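Local coordinates for m3DLH protein (Halieaceae bacterium, PDB 7JKA) that probably hydrolyses ester or lactone bonds, as an alpha/beta-hydrolase of the dienelactone hydrolase family also linked to phosphotriesterase activity, at residues 15-20 with 117-122. Sequence-based numbering, arbitrary orientation.
Sequences KHREIR and AQPEVD
Arg-17 reaches Gln-118 and Glu-120 in the type I turn of Gln-118 to Val-121, its long chain spanning the 11.1 Å from Arg-17 CA to Gln-118 CA. From CB, CG lies between the backbone N and the carbonyl carbon (chi1 71°), and the chain then runs straight through CD to NE. NE donates to a water 2.9 Å away, which in turn donates a weak hydrogen bond to Gln-118 OE1. NH1 gives a hydrogen to Glu-120 OE2 at 2.9 Å, arriving from above the carboxylate plane. NH2 serves two acceptors: Glu-120 OE1 on its syn side, nearly straight at 169°, and Gln-118 OE1 on a lone pair at 2.8 Å. Glu-120 thus offers one oxygen to each end nitrogen, though guanidinium and carboxylate planes are turned 39° apart. In this alpha/beta-hydrolase fold the salt bridge ties strand 14-22 to the turn leading from helix 101-116 into strand 121-122. A methionine in place of Arg-17 would probably leave the Glu-120 carboxylate without its countercharge and freer to turn. Ile-19, apolar as its buried place demands, lays CD1 3.8 Å from Gln-118 CD; that amide suits a double role, accepting through OE1 while NE2 donates to Thr-114 O.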
loop_
_atom_site.group_PDB
_atom_site.type_symbol
_atom_site.label_atom_id
_atom_site.label_comp_id
_atom_site.label_asym_id
_atom_site.label_seq_id
_atom_site.Cartn_x
_atom_site.Cartn_y
_atom_site.Cartn_z
ATOM N N LYS A 15 18.787 -2.699 -7.706
ATOM C CA LYS A 15 19.533 -2.001 -6.674
ATOM C C LYS A 15 18.564 -1.501 -5.621
ATOM O O LYS A 15 17.361 -1.399 -5.864
ATOM C CB LYS A 15 20.311 -0.821 -7.271
ATOM C CG LYS A 15 21.458 -1.289 -8.119
ATOM C CD LYS A 15 22.384 -0.166 -8.585
ATOM C CE LYS A 15 23.035 0.580 -7.408
ATOM N NZ LYS A 15 24.022 -0.235 -6.666
ATOM N N HIS A 16 19.099 -1.196 -4.446
ATOM C CA HIS A 16 18.311 -0.524 -3.433
ATOM C C HIS A 16 19.185 0.482 -2.710
ATOM O O HIS A 16 20.411 0.336 -2.630
ATOM C CB HIS A 16 17.669 -1.507 -2.436
ATOM C CG HIS A 16 18.659 -2.359 -1.708
ATOM N ND1 HIS A 16 18.902 -2.226 -0.357
ATOM C CD2 HIS A 16 19.479 -3.346 -2.143
ATOM C CE1 HIS A 16 19.822 -3.101 0.008
ATOM N NE2 HIS A 16 20.191 -3.791 -1.057
ATOM N N ARG A 17 18.521 1.494 -2.146
ATOM C CA ARG A 17 19.225 2.469 -1.327
ATOM C C ARG A 17 18.290 2.951 -0.232
ATOM O O ARG A 17 17.069 3.044 -0.418
ATOM C CB ARG A 17 19.768 3.650 -2.151
ATOM C CG ARG A 17 18.741 4.632 -2.691
ATOM C CD ARG A 17 19.455 5.696 -3.525
ATOM N NE ARG A 17 18.554 6.697 -4.112
ATOM C CZ ARG A 17 18.167 6.684 -5.383
ATOM N NH1 ARG A 17 18.605 5.729 -6.211
ATOM N NH2 ARG A 17 17.366 7.636 -5.837
ATOM N N GLU A 18 18.874 3.212 0.928
ATOM C CA GLU A 18 18.132 3.800 2.027
ATOM C C GLU A 18 17.742 5.227 1.671
ATOM O O GLU A 18 18.527 5.966 1.072
ATOM C CB GLU A 18 18.993 3.778 3.289
ATOM C CG GLU A 18 18.299 4.186 4.545
ATOM C CD GLU A 18 19.128 3.861 5.766
ATOM O OE1 GLU A 18 19.897 4.737 6.212
ATOM O OE2 GLU A 18 19.021 2.719 6.262
ATOM N N ILE A 19 16.518 5.608 2.026
ATOM C CA ILE A 19 16.020 6.963 1.807
ATOM C C ILE A 19 15.545 7.499 3.150
ATOM O O ILE A 19 14.642 6.923 3.759
ATOM C CB ILE A 19 14.862 7.016 0.802
ATOM C CG1 ILE A 19 15.176 6.227 -0.478
ATOM C CG2 ILE A 19 14.558 8.449 0.471
ATOM C CD1 ILE A 19 15.834 7.060 -1.521
ATOM N N ARG A 20 16.096 8.621 3.585
ATOM C CA ARG A 20 15.652 9.269 4.815
ATOM C C ARG A 20 14.754 10.442 4.446
ATOM O O ARG A 20 15.084 11.222 3.551
ATOM C CB ARG A 20 16.857 9.716 5.647
ATOM C CG ARG A 20 17.668 8.509 6.046
ATOM C CD ARG A 20 18.717 8.772 7.096
ATOM N NE ARG A 20 19.254 7.485 7.522
ATOM C CZ ARG A 20 18.978 6.881 8.675
ATOM N NH1 ARG A 20 18.187 7.455 9.578
ATOM N NH2 ARG A 20 19.522 5.693 8.925
ATOM N N ALA A 117 10.631 12.754 -5.492
ATOM C CA ALA A 117 11.873 13.506 -5.475
ATOM C C ALA A 117 13.054 12.719 -6.019
ATOM O O ALA A 117 14.112 13.315 -6.238
ATOM C CB ALA A 117 12.164 13.957 -4.043
ATOM N N GLN A 118 12.896 11.410 -6.270
ATOM C CA GLN A 118 14.026 10.614 -6.746
ATOM C C GLN A 118 14.210 10.789 -8.256
ATOM O O GLN A 118 13.222 10.852 -9.004
ATOM C CB GLN A 118 13.828 9.131 -6.410
ATOM C CG GLN A 118 13.618 8.885 -4.899
ATOM C CD GLN A 118 14.656 9.599 -4.054
ATOM O OE1 GLN A 118 15.857 9.489 -4.297
ATOM N NE2 GLN A 118 14.194 10.373 -3.064
ATOM N N PRO A 119 15.461 10.858 -8.727
ATOM C CA PRO A 119 15.701 11.115 -10.159
ATOM C C PRO A 119 15.200 10.013 -11.077
ATOM O O PRO A 119 14.950 10.281 -12.264
ATOM C CB PRO A 119 17.230 11.268 -10.251
ATOM C CG PRO A 119 17.778 10.670 -8.990
ATOM C CD PRO A 119 16.708 10.869 -7.942
ATOM N N GLU A 120 15.018 8.795 -10.562
ATOM C CA GLU A 120 14.506 7.680 -11.357
ATOM C C GLU A 120 13.036 7.825 -11.736
ATOM O O GLU A 120 12.576 7.127 -12.650
ATOM C CB GLU A 120 14.682 6.384 -10.572
ATOM C CG GLU A 120 16.129 5.949 -10.363
ATOM C CD GLU A 120 16.826 6.628 -9.203
ATOM O OE1 GLU A 120 16.194 7.452 -8.507
ATOM O OE2 GLU A 120 18.043 6.362 -9.020
ATOM N N VAL A 121 12.277 8.679 -11.052
ATOM C CA VAL A 121 10.822 8.533 -11.036
ATOM C C VAL A 121 10.151 9.527 -11.970
ATOM O O VAL A 121 10.432 10.733 -11.933
ATOM C CB VAL A 121 10.291 8.697 -9.604
ATOM C CG1 VAL A 121 8.773 8.809 -9.601
ATOM C CG2 VAL A 121 10.741 7.546 -8.738
ATOM N N ASP A 122 9.192 9.023 -12.748
ATOM C CA ASP A 122 8.310 9.833 -13.585
ATOM C C ASP A 122 7.125 10.298 -12.737
ATOM O O ASP A 122 6.272 9.491 -12.364
ATOM C CB ASP A 122 7.861 8.979 -14.772
ATOM C CG ASP A 122 6.953 9.710 -15.736
ATOM O OD1 ASP A 122 6.536 10.850 -15.474
ATOM O OD2 ASP A 122 6.674 9.133 -16.816
HETATM O O HOH W 1 18.625 9.079 -2.464
#